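Local coordinates for protein EreC (Klebsiella pneumoniae, PDB 6XCQ) that probably hydrolyses the lactone ester of macrolide antibiotics such as erythromycin, an esterase activity that gives resistance to these drugs, at residues A[61-66]-A[337-342]; A[304-309]-A[407-412]; A[308-313]-A[324-329]. The protein carries 1 engineered substitution. All blocks are in the same frame, centred on the assembly; numbering follows the deposited sequence.

From the N terminus, strand 62-65 is the first of these elements in the chain, and contact 1 closes a very long, mostly helical loop by laying strand 338-345 beside it in the central sheet. Inside that loop strand 301-304 runs into helix 307-310, where contacts 2 and 3 both start, sharing Asn308 and Asn309. Contact 3 closes a short loop onto helix 326-330 and is nested within contact 1. Contact 2 reaches past strand 338-345 to the hairpin of strands 405-408 and 411-414, so its segments cross those of contact 1. Contact 1 thus joins two strands of the sheet, while contacts 2 and 3 tie helix 307-310 to the hairpin and to helix 326-330.

Contact 1: A[61-66]-A[337-342]; sequences RIVGLG and DYRAIA
Ile62 and Tyr338 sit next to each other on one face of the sheet, and here the side chains press closest: the CG2 methyl of Ile62 meets the ring edge of Tyr338 near the ring plane, 3.5 Å from CD1. With its CG anti to the backbone N (chi1 173°), the phenol reaches along its strand toward the bare backbone of Gly64, and its OH bonds to the carbonyl O of Leu310. The other face carries Val63, Leu65, Arg339 and Ile341. There the CD1 methyl of Ile341 lies 4.0 Å from Val63 CG1 and 4.1 Å from Leu65 CD2, a looser fit that helix 73-90 and strand 423-427 help to enclose.

Between the faces the backbones are zipped together evenly. Ile62 O takes the N-H of Arg339 at 2.8 Å, and Gly64 lends both its N and its O, to Arg339 O and Ile341 N. At the start of the pair Asp337 O accepts twice, from Arg61 N in the carbonyl plane on a lone pair and from Ile62 N almost straight on.

The N-terminal end is the more open one. Arg61 and Asp337 run side by side, yet Arg61 NE stays 4.7 Å from Asp337 OD2; the arginine turns to the carbonyl of Val299 and the carboxylate forms a salt bridge with Arg333. Partly exposed Arg339 likewise leads its end away, to Leu56 O. With strand 301-304 on the far side of 62-65, this is a parallel pair in the middle of a mixed sheet flanked by helices, an alpha/beta core.

Contact 2: A[304-309]-A[407-412]; sequences LAHNNN and RSQSAS. Engineered in segment 304-309: Asn309 (natural residue His).
Arg407 meets Asn307 through one water: Arg407 O receives a hydrogen bond from it at 2.8 Å, and the same water accepts from Asn307 ND2 at 3.0 Å. That amide nitrogen also bonds to the carbonyl of Phe343, while the guanidinium of Arg407 leads away to the carbonyl of Asp372, so only the arginine's backbone serves this contact.

Ser408 follows with its hydroxyl turned toward the helix start. OG is anti to the backbone N (chi1 173°), which carries it out to the amide of Asn308, where it donates to OD1 at 2.8 Å. The approach is well off the direction of the C=O bond, at 103° to it, with OG tilted from the carbonyl plane. OG also lies at the edge of the His306 ring, near CE1, and Phe317 packs on both Ser408 and Asn308.

Ser408 begins a type II' beta turn that runs to Ala411, joining strands 405-408 and 411-414 into a tight hairpin whose Ser408-Gln409 side meets the N terminus of helix 307-310. At the second turn position, Gln409 adopts a positive phi. Its chain bends at chi2 and brings OE1 to His306 NE2, which donates at 2.8 Å on a carbonyl lone pair; ring and amide planes are 38° apart. OE1 also accepts from His70 N, and NE2 of the same amide binds Glu352.

At the other ring nitrogen, His306 ND1 accepts from Asn308 N, 3.0 Å away and in the ring plane. His306 stands at the N-cap and this is its capping bond, so bonds at both ring nitrogens fix the rotation of His306. His306 and the engineered Asn309 form a capping box, although its return bond, from His306 N to Asn309 OD1, is weak.

Within the turn, Ser410 OG bonds to Glu352; past it, Ser412 OG bonds to Asp372.

Contact 3: A[308-313]-A[324-329]; sequences NNLQKT and VPMGQH. Engineered in segment 308-313: Asn309 (natural residue His).
Asn309 O takes the N-H of Gly327 at 2.9 Å, almost straight on, and this is the one hydrogen bond between the end of helix 307-310 and the start of helix 326-330. Asn309 itself is an engineered residue; its ND2 bonds to Asp282, which also accepts from Met326 N.

Around that bond the backbones come very near each other. The bare CA of Gly327 makes a CA-H...O contact, with Gly327 CA 3.4 Å from Leu310 O. Gln311 O is about as near the same carbon. Pro325, at the N-cap position, pushes its ring among carbonyls: CB lies 3.3 Å from Asn308 O, and CG is 3.0 Å from Gln311 O and 3.2 Å from Thr313 O.

Met326 supplies the apolar flank. Its CG stands anti to the backbone N (chi1 171°) and the chain bends at chi3, bringing Met326 CE alongside Leu310, 3.7 Å from Leu310 CD2. On the opposite flank the extended Gln328 lies against the carbonyl oxygen of Lys312, its CB 3.2 Å from Lys312 O, while the lysine's NZ reaches out to a salt bridge with Asp422.

With a lone conventional hydrogen bond, helix 307-310 and the loop after it meet helix 326-330 mainly through close packing against carbonyls, to which CA-H...O contacts from Gly327 to Leu310 O and from Gln328 to Lys312 O add a weakly polar part; the one charge described, on Lys312, is paired outside the two segments.

Contact 1: A[61-66]-A[337-342]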
ATOM      1  N   ARG A  61       8.318  -7.972  13.025  1.00 20.63           N
ATOM      2  CA  ARG A  61       7.819  -8.837  11.971  1.00 20.08           C
ATOM      3  C   ARG A  61       7.145  -8.074  10.837  1.00 19.67           C
ATOM      4  O   ARG A  61       6.905  -8.663   9.776  1.00 20.07           O
ATOM      5  CB  ARG A  61       6.836  -9.871  12.538  1.00 24.31           C
ATOM      6  CG  ARG A  61       7.462 -10.854  13.513  1.00 25.40           C
ATOM      7  CD  ARG A  61       6.471 -11.958  13.828  1.00 26.78           C
ATOM      8  NE  ARG A  61       5.999 -12.582  12.599  1.00 30.26           N
ATOM      9  CZ  ARG A  61       4.923 -13.357  12.511  1.00 28.07           C
ATOM     10  NH1 ARG A  61       4.183 -13.601  13.588  1.00 35.18           N
ATOM     11  NH2 ARG A  61       4.572 -13.864  11.338  1.00 25.59           N
ATOM     12  N   ILE A  62       6.841  -6.791  11.030  1.00 15.48           N
ATOM     13  CA  ILE A  62       6.253  -5.937   9.998  1.00 19.59           C
ATOM     14  C   ILE A  62       7.064  -4.649   9.953  1.00 14.40           C
ATOM     15  O   ILE A  62       7.095  -3.909  10.939  1.00 15.48           O
ATOM     16  CB  ILE A  62       4.778  -5.615  10.290  1.00 16.95           C
ATOM     17  CG1 ILE A  62       3.966  -6.897  10.511  1.00 22.56           C
ATOM     18  CG2 ILE A  62       4.167  -4.817   9.160  1.00 15.30           C
ATOM     19  CD1 ILE A  62       2.866  -6.725  11.489  1.00 19.18           C
ATOM     20  N   VAL A  63       7.716  -4.377   8.822  1.00 13.39           N
ATOM     21  CA  VAL A  63       8.455  -3.135   8.632  1.00 15.57           C
ATOM     22  C   VAL A  63       7.907  -2.440   7.393  1.00 16.37           C
ATOM     23  O   VAL A  63       7.914  -3.012   6.293  1.00 16.14           O
ATOM     24  CB  VAL A  63       9.971  -3.362   8.508  1.00 15.18           C
ATOM     25  CG1 VAL A  63      10.666  -2.039   8.161  1.00 13.76           C
ATOM     26  CG2 VAL A  63      10.536  -3.899   9.821  1.00 15.24           C
ATOM     27  N   GLY A  64       7.432  -1.209   7.565  1.00 12.86           N
ATOM     28  CA  GLY A  64       6.957  -0.426   6.440  1.00 13.86           C
ATOM     29  C   GLY A  64       8.062   0.466   5.909  1.00 17.67           C
ATOM     30  O   GLY A  64       8.742   1.148   6.679  1.00 17.68           O
ATOM     31  N   LEU A  65       8.251   0.440   4.582  1.00 16.55           N
ATOM     32  CA  LEU A  65       9.142   1.351   3.861  1.00 16.36           C
ATOM     33  C   LEU A  65       8.257   2.326   3.091  1.00 19.78           C
ATOM     34  O   LEU A  65       7.547   1.927   2.160  1.00 17.98           O
ATOM     35  CB  LEU A  65      10.080   0.596   2.915  1.00 16.48           C
ATOM     36  CG  LEU A  65      10.968  -0.520   3.495  1.00 18.72           C
ATOM     37  CD1 LEU A  65      11.711  -1.230   2.374  1.00 13.88           C
ATOM     38  CD2 LEU A  65      11.969   0.033   4.502  1.00 11.39           C
ATOM     39  N   GLY A  66       8.273   3.589   3.501  1.00 16.22           N
ATOM     40  CA  GLY A  66       7.349   4.575   2.984  1.00 13.51           C
ATOM     41  C   GLY A  66       7.788   5.194   1.673  1.00 18.45           C
ATOM     42  O   GLY A  66       8.692   4.731   0.974  1.00 18.42           O
ATOM     43  N   ASP A 337       5.421  -5.467  17.249  1.00 25.25           N
ATOM     44  CA  ASP A 337       6.373  -5.897  16.230  1.00 25.48           C
ATOM     45  C   ASP A 337       6.178  -5.177  14.889  1.00 20.34           C
ATOM     46  O   ASP A 337       6.582  -5.702  13.848  1.00 18.02           O
ATOM     47  CB  ASP A 337       6.269  -7.411  16.038  1.00 25.23           C
ATOM     48  CG  ASP A 337       4.878  -7.847  15.618  1.00 26.64           C
ATOM     49  OD1 ASP A 337       4.010  -6.967  15.456  1.00 25.91           O
ATOM     50  OD2 ASP A 337       4.643  -9.065  15.445  1.00 32.57           O
ATOM     51  N   TYR A 338       5.546  -4.006  14.891  1.00 20.45           N
ATOM     52  CA  TYR A 338       5.414  -3.166  13.707  1.00 20.41           C
ATOM     53  C   TYR A 338       6.392  -2.006  13.790  1.00 19.74           C
ATOM     54  O   TYR A 338       6.494  -1.353  14.834  1.00 20.19           O
ATOM     55  CB  TYR A 338       3.990  -2.619  13.571  1.00 16.14           C
ATOM     56  CG  TYR A 338       3.836  -1.608  12.451  1.00 16.61           C
ATOM     57  CD1 TYR A 338       4.033  -1.975  11.129  1.00 16.82           C
ATOM     58  CD2 TYR A 338       3.475  -0.292  12.716  1.00 15.82           C
ATOM     59  CE1 TYR A 338       3.882  -1.042  10.090  1.00 15.76           C
ATOM     60  CE2 TYR A 338       3.315   0.635  11.693  1.00 17.93           C
ATOM     61  CZ  TYR A 338       3.523   0.255  10.388  1.00 17.83           C
ATOM     62  OH  TYR A 338       3.388   1.185   9.374  1.00 16.32           O
ATOM     63  N   ARG A 339       7.097  -1.738  12.685  1.00 17.16           N
ATOM     64  CA  ARG A 339       7.966  -0.568  12.568  1.00 17.09           C
ATOM     65  C   ARG A 339       7.653   0.157  11.267  1.00 18.57           C
ATOM     66  O   ARG A 339       7.336  -0.485  10.261  1.00 17.30           O
ATOM     67  CB  ARG A 339       9.457  -0.958  12.588  1.00 25.17           C
ATOM     68  CG  ARG A 339       9.869  -1.898  13.725  1.00 17.73           C
ATOM     69  CD  ARG A 339       9.926  -1.226  15.100  1.00 18.04           C
ATOM     70  NE  ARG A 339      10.441  -2.194  16.072  1.00 27.63           N
ATOM     71  CZ  ARG A 339       9.690  -2.945  16.880  1.00 31.52           C
ATOM     72  NH1 ARG A 339       8.365  -2.823  16.885  1.00 24.55           N
ATOM     73  NH2 ARG A 339      10.266  -3.824  17.692  1.00 28.62           N
ATOM     74  N   ALA A 340       7.751   1.493  11.284  1.00 22.35           N
ATOM     75  CA  ALA A 340       7.421   2.330  10.129  1.00 16.47           C
ATOM     76  C   ALA A 340       8.590   3.254   9.807  1.00 14.22           C
ATOM     77  O   ALA A 340       9.000   4.056  10.653  1.00 13.85           O
ATOM     78  CB  ALA A 340       6.163   3.164  10.396  1.00 15.72           C
ATOM     79  N   ILE A 341       9.097   3.175   8.585  1.00 17.40           N
ATOM     80  CA  ILE A 341      10.181   4.041   8.139  1.00 12.24           C
ATOM     81  C   ILE A 341       9.616   4.979   7.072  1.00 14.11           C
ATOM     82  O   ILE A 341       9.239   4.539   5.978  1.00 14.03           O
ATOM     83  CB  ILE A 341      11.376   3.238   7.613  1.00 17.03           C
ATOM     84  CG1 ILE A 341      11.751   2.134   8.619  1.00 17.77           C
ATOM     85  CG2 ILE A 341      12.551   4.184   7.336  1.00 17.07           C
ATOM     86  CD1 ILE A 341      12.952   1.302   8.230  1.00 15.97           C
ATOM     87  N   ALA A 342       9.492   6.259   7.412  1.00 12.26           N
ATOM     88  CA  ALA A 342       9.080   7.269   6.442  1.00 15.77           C
ATOM     89  C   ALA A 342      10.236   7.631   5.513  1.00 13.42           C
ATOM     90  O   ALA A 342      11.400   7.599   5.911  1.00 13.02           O
ATOM     91  CB  ALA A 342       8.591   8.528   7.145  1.00  9.26           C
TER

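Contact 2: A[304-309]-A[407-412]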
ATOM      1  N   LEU A 304       5.181  -1.935   1.458  1.00 11.62           N
ATOM      2  CA  LEU A 304       5.542  -0.828   0.568  1.00 16.81           C
ATOM      3  C   LEU A 304       4.286   0.018   0.406  1.00 13.96           C
ATOM      4  O   LEU A 304       3.415  -0.277  -0.417  1.00 18.32           O
ATOM      5  CB  LEU A 304       6.059  -1.354  -0.777  1.00 15.59           C
ATOM      6  CG  LEU A 304       7.309  -2.246  -0.791  1.00 14.98           C
ATOM      7  CD1 LEU A 304       7.801  -2.480  -2.239  1.00 14.79           C
ATOM      8  CD2 LEU A 304       8.426  -1.634   0.063  1.00 12.46           C
ATOM      9  N   ALA A 305       4.152   1.045   1.238  1.00 12.29           N
ATOM     10  CA  ALA A 305       2.976   1.895   1.166  1.00 14.25           C
ATOM     11  C   ALA A 305       3.404   3.342   1.383  1.00 15.76           C
ATOM     12  O   ALA A 305       4.561   3.625   1.692  1.00 17.03           O
ATOM     13  CB  ALA A 305       1.914   1.454   2.179  1.00 17.81           C
ATOM     14  N   HIS A 306       2.461   4.262   1.214  1.00 14.64           N
ATOM     15  CA  HIS A 306       2.764   5.683   1.376  1.00 14.67           C
ATOM     16  C   HIS A 306       3.087   5.983   2.842  1.00 12.58           C
ATOM     17  O   HIS A 306       2.619   5.279   3.746  1.00 13.52           O
ATOM     18  CB  HIS A 306       1.568   6.515   0.902  1.00 13.71           C
ATOM     19  CG  HIS A 306       1.892   7.949   0.592  1.00 17.65           C
ATOM     20  ND1 HIS A 306       1.960   8.917   1.565  1.00 14.29           N
ATOM     21  CD2 HIS A 306       2.138   8.577  -0.584  1.00 13.88           C
ATOM     22  CE1 HIS A 306       2.236  10.086   1.006  1.00 20.40           C
ATOM     23  NE2 HIS A 306       2.344   9.909  -0.298  1.00 14.40           N
ATOM     24  N   ASN A 307       3.917   7.022   3.076  1.00 13.47           N
ATOM     25  CA  ASN A 307       4.123   7.551   4.431  1.00 13.60           C
ATOM     26  C   ASN A 307       2.799   7.705   5.170  1.00 11.35           C
ATOM     27  O   ASN A 307       2.677   7.335   6.344  1.00 14.39           O
ATOM     28  CB  ASN A 307       4.818   8.924   4.402  1.00 12.48           C
ATOM     29  CG  ASN A 307       6.307   8.850   4.083  1.00 13.13           C
ATOM     30  OD1 ASN A 307       6.862   7.781   3.823  1.00 10.53           O
ATOM     31  ND2 ASN A 307       6.961  10.012   4.102  1.00 13.07           N
ATOM     32  N   ASN A 308       1.802   8.292   4.500  1.00 13.72           N
ATOM     33  CA  ASN A 308       0.510   8.534   5.132  1.00 10.50           C
ATOM     34  C   ASN A 308      -0.190   7.239   5.543  1.00 15.79           C
ATOM     35  O   ASN A 308      -1.034   7.272   6.444  1.00 11.39           O
ATOM     36  CB  ASN A 308      -0.409   9.323   4.196  1.00 13.77           C
ATOM     37  CG  ASN A 308       0.117  10.719   3.889  1.00 18.26           C
ATOM     38  OD1 ASN A 308       1.175  11.115   4.355  1.00 15.73           O
ATOM     39  ND2 ASN A 308      -0.624  11.459   3.086  1.00 16.65           N
ATOM     40  N   ASN A 309       0.115   6.107   4.901  1.00 11.92           N
ATOM     41  CA  ASN A 309      -0.510   4.857   5.331  1.00 12.81           C
ATOM     42  C   ASN A 309       0.278   4.192   6.455  1.00 15.22           C
ATOM     43  O   ASN A 309      -0.317   3.587   7.353  1.00 14.87           O
ATOM     44  CB  ASN A 309      -0.641   3.852   4.174  1.00 15.35           C
ATOM     45  CG  ASN A 309      -1.420   4.392   2.991  1.00 23.35           C
ATOM     46  OD1 ASN A 309      -0.870   4.558   1.906  1.00 23.34           O
ATOM     47  ND2 ASN A 309      -2.714   4.625   3.182  1.00 17.18           N
ATOM     48  N   ARG A 407       7.229  16.579   4.789  1.00 12.61           N
ATOM     49  CA  ARG A 407       6.616  16.686   3.475  1.00 16.08           C
ATOM     50  C   ARG A 407       5.759  15.455   3.183  1.00 17.28           C
ATOM     51  O   ARG A 407       6.072  14.338   3.589  1.00 17.34           O
ATOM     52  CB  ARG A 407       7.684  16.847   2.398  1.00  9.52           C
ATOM     53  CG  ARG A 407       8.431  18.198   2.499  1.00 11.93           C
ATOM     54  CD  ARG A 407       9.600  18.241   1.564  1.00 13.69           C
ATOM     55  NE  ARG A 407       9.852  19.603   1.088  1.00 17.35           N
ATOM     56  CZ  ARG A 407      10.828  19.933   0.258  1.00 16.76           C
ATOM     57  NH1 ARG A 407      11.671  19.007  -0.179  1.00 14.83           N
ATOM     58  NH2 ARG A 407      10.945  21.190  -0.151  1.00 16.22           N
ATOM     59  N   SER A 408       4.668  15.674   2.467  1.00 15.11           N
ATOM     60  CA  SER A 408       3.824  14.574   2.030  1.00 13.41           C
ATOM     61  C   SER A 408       3.156  15.057   0.753  1.00 17.56           C
ATOM     62  O   SER A 408       2.437  16.060   0.781  1.00 16.15           O
ATOM     63  CB  SER A 408       2.809  14.213   3.120  1.00 16.08           C
ATOM     64  OG  SER A 408       1.862  13.262   2.671  1.00 15.41           O
ATOM     65  N   GLN A 409       3.433  14.390  -0.362  1.00 12.19           N
ATOM     66  CA  GLN A 409       3.047  14.889  -1.700  1.00  9.28           C
ATOM     67  C   GLN A 409       3.643  16.295  -1.835  1.00 11.82           C
ATOM     68  O   GLN A 409       4.788  16.512  -1.416  1.00 15.18           O
ATOM     69  CB  GLN A 409       1.540  14.807  -1.892  1.00 16.39           C
ATOM     70  CG  GLN A 409       0.976  13.386  -1.885  1.00 20.74           C
ATOM     71  CD  GLN A 409       1.605  12.492  -2.935  1.00 14.55           C
ATOM     72  OE1 GLN A 409       2.118  11.428  -2.608  1.00 17.91           O
ATOM     73  NE2 GLN A 409       1.533  12.903  -4.217  1.00 15.63           N
ATOM     74  N   SER A 410       2.907  17.269  -2.372  1.00 16.14           N
ATOM     75  CA  SER A 410       3.392  18.643  -2.451  1.00 16.89           C
ATOM     76  C   SER A 410       3.042  19.460  -1.215  1.00 20.31           C
ATOM     77  O   SER A 410       3.269  20.671  -1.210  1.00 15.81           O
ATOM     78  CB  SER A 410       2.855  19.341  -3.707  1.00 18.47           C
ATOM     79  OG  SER A 410       1.445  19.420  -3.701  1.00 18.19           O
ATOM     80  N   ALA A 411       2.533  18.820  -0.161  1.00 17.89           N
ATOM     81  CA  ALA A 411       2.203  19.503   1.083  1.00 20.14           C
ATOM     82  C   ALA A 411       3.059  18.960   2.224  1.00 22.89           C
ATOM     83  O   ALA A 411       4.177  18.496   1.983  1.00 15.79           O
ATOM     84  CB  ALA A 411       0.707  19.346   1.393  1.00 17.54           C
ATOM     85  N   SER A 412       2.558  19.043   3.463  1.00 16.71           N
ATOM     86  CA  SER A 412       3.176  18.423   4.634  1.00 15.71           C
ATOM     87  C   SER A 412       2.097  17.884   5.570  1.00 19.71           C
ATOM     88  O   SER A 412       0.941  18.297   5.516  1.00 19.37           O
ATOM     89  CB  SER A 412       4.082  19.394   5.421  1.00 19.39           C
ATOM     90  OG  SER A 412       5.204  19.821   4.662  1.00 22.93           O
TER
HETATM   91  O   HOH W   1       5.169  12.161   5.058  1.00 17.01           O

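Contact 3: A[308-313]-A[324-329]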
ATOM      1  N   ASN A 308       1.802   8.292   4.500  1.00 13.72           N
ATOM      2  CA  ASN A 308       0.510   8.534   5.132  1.00 10.50           C
ATOM      3  C   ASN A 308      -0.190   7.239   5.543  1.00 15.79           C
ATOM      4  O   ASN A 308      -1.034   7.272   6.444  1.00 11.39           O
ATOM      5  CB  ASN A 308      -0.409   9.323   4.196  1.00 13.77           C
ATOM      6  CG  ASN A 308       0.117  10.719   3.889  1.00 18.26           C
ATOM      7  OD1 ASN A 308       1.175  11.115   4.355  1.00 15.73           O
ATOM      8  ND2 ASN A 308      -0.624  11.459   3.086  1.00 16.65           N
ATOM      9  N   ASN A 309       0.115   6.107   4.901  1.00 11.92           N
ATOM     10  CA  ASN A 309      -0.510   4.857   5.331  1.00 12.81           C
ATOM     11  C   ASN A 309       0.278   4.192   6.455  1.00 15.22           C
ATOM     12  O   ASN A 309      -0.317   3.587   7.353  1.00 14.87           O
ATOM     13  CB  ASN A 309      -0.641   3.852   4.174  1.00 15.35           C
ATOM     14  CG  ASN A 309      -1.420   4.392   2.991  1.00 23.35           C
ATOM     15  OD1 ASN A 309      -0.870   4.558   1.906  1.00 23.34           O
ATOM     16  ND2 ASN A 309      -2.714   4.625   3.182  1.00 17.18           N
ATOM     17  N   LEU A 310       1.606   4.283   6.415  1.00 13.06           N
ATOM     18  CA  LEU A 310       2.444   3.635   7.413  1.00 15.76           C
ATOM     19  C   LEU A 310       2.457   4.375   8.742  1.00 17.32           C
ATOM     20  O   LEU A 310       2.790   3.768   9.768  1.00 14.15           O
ATOM     21  CB  LEU A 310       3.882   3.525   6.902  1.00 15.36           C
ATOM     22  CG  LEU A 310       4.159   2.727   5.624  1.00 20.69           C
ATOM     23  CD1 LEU A 310       5.643   2.805   5.337  1.00 14.28           C
ATOM     24  CD2 LEU A 310       3.748   1.286   5.784  1.00 14.56           C
ATOM     25  N   GLN A 311       2.142   5.671   8.727  1.00 12.97           N
ATOM     26  CA  GLN A 311       2.184   6.517   9.919  1.00 16.02           C
ATOM     27  C   GLN A 311       1.398   5.881  11.059  1.00 16.80           C
ATOM     28  O   GLN A 311       0.370   5.246  10.832  1.00 12.59           O
ATOM     29  CB  GLN A 311       1.593   7.889   9.571  1.00 13.68           C
ATOM     30  CG  GLN A 311       1.756   8.961  10.632  1.00 16.34           C
ATOM     31  CD  GLN A 311       1.424  10.341  10.107  1.00 18.18           C
ATOM     32  OE1 GLN A 311       1.885  10.751   9.032  1.00 16.87           O
ATOM     33  NE2 GLN A 311       0.614  11.068  10.858  1.00 16.45           N
ATOM     34  N   LYS A 312       1.893   6.018  12.292  1.00 14.53           N
ATOM     35  CA  LYS A 312       1.244   5.341  13.416  1.00 14.04           C
ATOM     36  C   LYS A 312       0.340   6.260  14.230  1.00 18.25           C
ATOM     37  O   LYS A 312      -0.265   5.807  15.201  1.00 15.98           O
ATOM     38  CB  LYS A 312       2.299   4.688  14.322  1.00 16.58           C
ATOM     39  CG  LYS A 312       3.206   3.704  13.568  1.00 18.48           C
ATOM     40  CD  LYS A 312       4.163   2.926  14.480  1.00 22.04           C
ATOM     41  CE  LYS A 312       5.260   3.794  15.056  1.00 31.34           C
ATOM     42  NZ  LYS A 312       6.320   2.952  15.716  1.00 30.56           N
ATOM     43  N   THR A 313       0.224   7.524  13.850  1.00 20.78           N
ATOM     44  CA  THR A 313      -0.623   8.508  14.521  1.00 15.29           C
ATOM     45  C   THR A 313      -1.610   9.069  13.502  1.00 13.47           C
ATOM     46  O   THR A 313      -1.399   8.888  12.290  1.00 15.20           O
ATOM     47  CB  THR A 313       0.238   9.628  15.103  1.00 22.53           C
ATOM     48  OG1 THR A 313       0.931  10.271  14.024  1.00 18.71           O
ATOM     49  CG2 THR A 313       1.231   9.076  16.144  1.00 16.24           C
ATOM     50  N   VAL A 324      -7.467   7.787  10.473  1.00 12.04           N
ATOM     51  CA  VAL A 324      -6.654   6.803  11.173  1.00 15.18           C
ATOM     52  C   VAL A 324      -5.913   5.996  10.109  1.00 21.56           C
ATOM     53  O   VAL A 324      -6.568   5.393   9.248  1.00 19.00           O
ATOM     54  CB  VAL A 324      -7.529   5.901  12.046  1.00 17.27           C
ATOM     55  CG1 VAL A 324      -6.697   4.796  12.667  1.00 15.28           C
ATOM     56  CG2 VAL A 324      -8.225   6.727  13.113  1.00 16.30           C
ATOM     57  N   PRO A 325      -4.586   6.004  10.093  1.00 17.71           N
ATOM     58  CA  PRO A 325      -3.854   5.251   9.069  1.00 14.82           C
ATOM     59  C   PRO A 325      -3.723   3.787   9.442  1.00 12.31           C
ATOM     60  O   PRO A 325      -3.862   3.400  10.601  1.00 15.07           O
ATOM     61  CB  PRO A 325      -2.472   5.915   9.056  1.00 12.29           C
ATOM     62  CG  PRO A 325      -2.322   6.412  10.466  1.00 15.78           C
ATOM     63  CD  PRO A 325      -3.685   6.766  10.974  1.00 14.15           C
ATOM     64  N   MET A 326      -3.412   2.979   8.423  1.00 12.91           N
ATOM     65  CA  MET A 326      -3.116   1.565   8.643  1.00 17.55           C
ATOM     66  C   MET A 326      -2.095   1.371   9.766  1.00 17.14           C
ATOM     67  O   MET A 326      -2.273   0.525  10.647  1.00 13.39           O
ATOM     68  CB  MET A 326      -2.607   0.939   7.343  1.00 12.87           C
ATOM     69  CG  MET A 326      -2.069  -0.480   7.513  1.00 16.48           C
ATOM     70  SD  MET A 326      -1.149  -1.074   6.071  1.00 17.51           S
ATOM     71  CE  MET A 326       0.292  -0.008   6.098  1.00 17.67           C
ATOM     72  N   GLY A 327      -1.020   2.165   9.765  1.00 14.40           N
ATOM     73  CA  GLY A 327       0.018   1.982  10.771  1.00 15.27           C
ATOM     74  C   GLY A 327      -0.463   2.156  12.204  1.00 15.38           C
ATOM     75  O   GLY A 327       0.074   1.529  13.122  1.00 13.78           O
ATOM     76  N   GLN A 328      -1.471   3.005  12.423  1.00 14.12           N
ATOM     77  CA  GLN A 328      -1.962   3.214  13.781  1.00 16.16           C
ATOM     78  C   GLN A 328      -2.675   1.967  14.291  1.00 20.73           C
ATOM     79  O   GLN A 328      -2.581   1.637  15.481  1.00 19.72           O
ATOM     80  CB  GLN A 328      -2.885   4.441  13.851  1.00 12.05           C
ATOM     81  CG  GLN A 328      -3.358   4.802  15.287  1.00 15.56           C
ATOM     82  CD  GLN A 328      -4.064   6.154  15.397  1.00 19.08           C
ATOM     83  OE1 GLN A 328      -4.231   6.870  14.409  1.00 18.44           O
ATOM     84  NE2 GLN A 328      -4.477   6.511  16.619  1.00 19.53           N
ATOM     85  N   HIS A 329      -3.375   1.250  13.401  1.00 16.41           N
ATOM     86  CA  HIS A 329      -3.933  -0.048  13.770  1.00 18.24           C
ATOM     87  C   HIS A 329      -2.821  -1.041  14.086  1.00 21.28           C
ATOM     88  O   HIS A 329      -2.840  -1.707  15.126  1.00 17.21           O
ATOM     89  CB  HIS A 329      -4.816  -0.609  12.642  1.00 16.69           C
ATOM     90  CG  HIS A 329      -6.060   0.181  12.364  1.00 15.18           C
ATOM     91  ND1 HIS A 329      -7.271  -0.100  12.958  1.00 12.66           N
ATOM     92  CD2 HIS A 329      -6.283   1.227  11.531  1.00 12.82           C
ATOM     93  CE1 HIS A 329      -8.188   0.735  12.500  1.00 15.25           C
ATOM     94  NE2 HIS A 329      -7.615   1.549  11.629  1.00 12.74           N
TER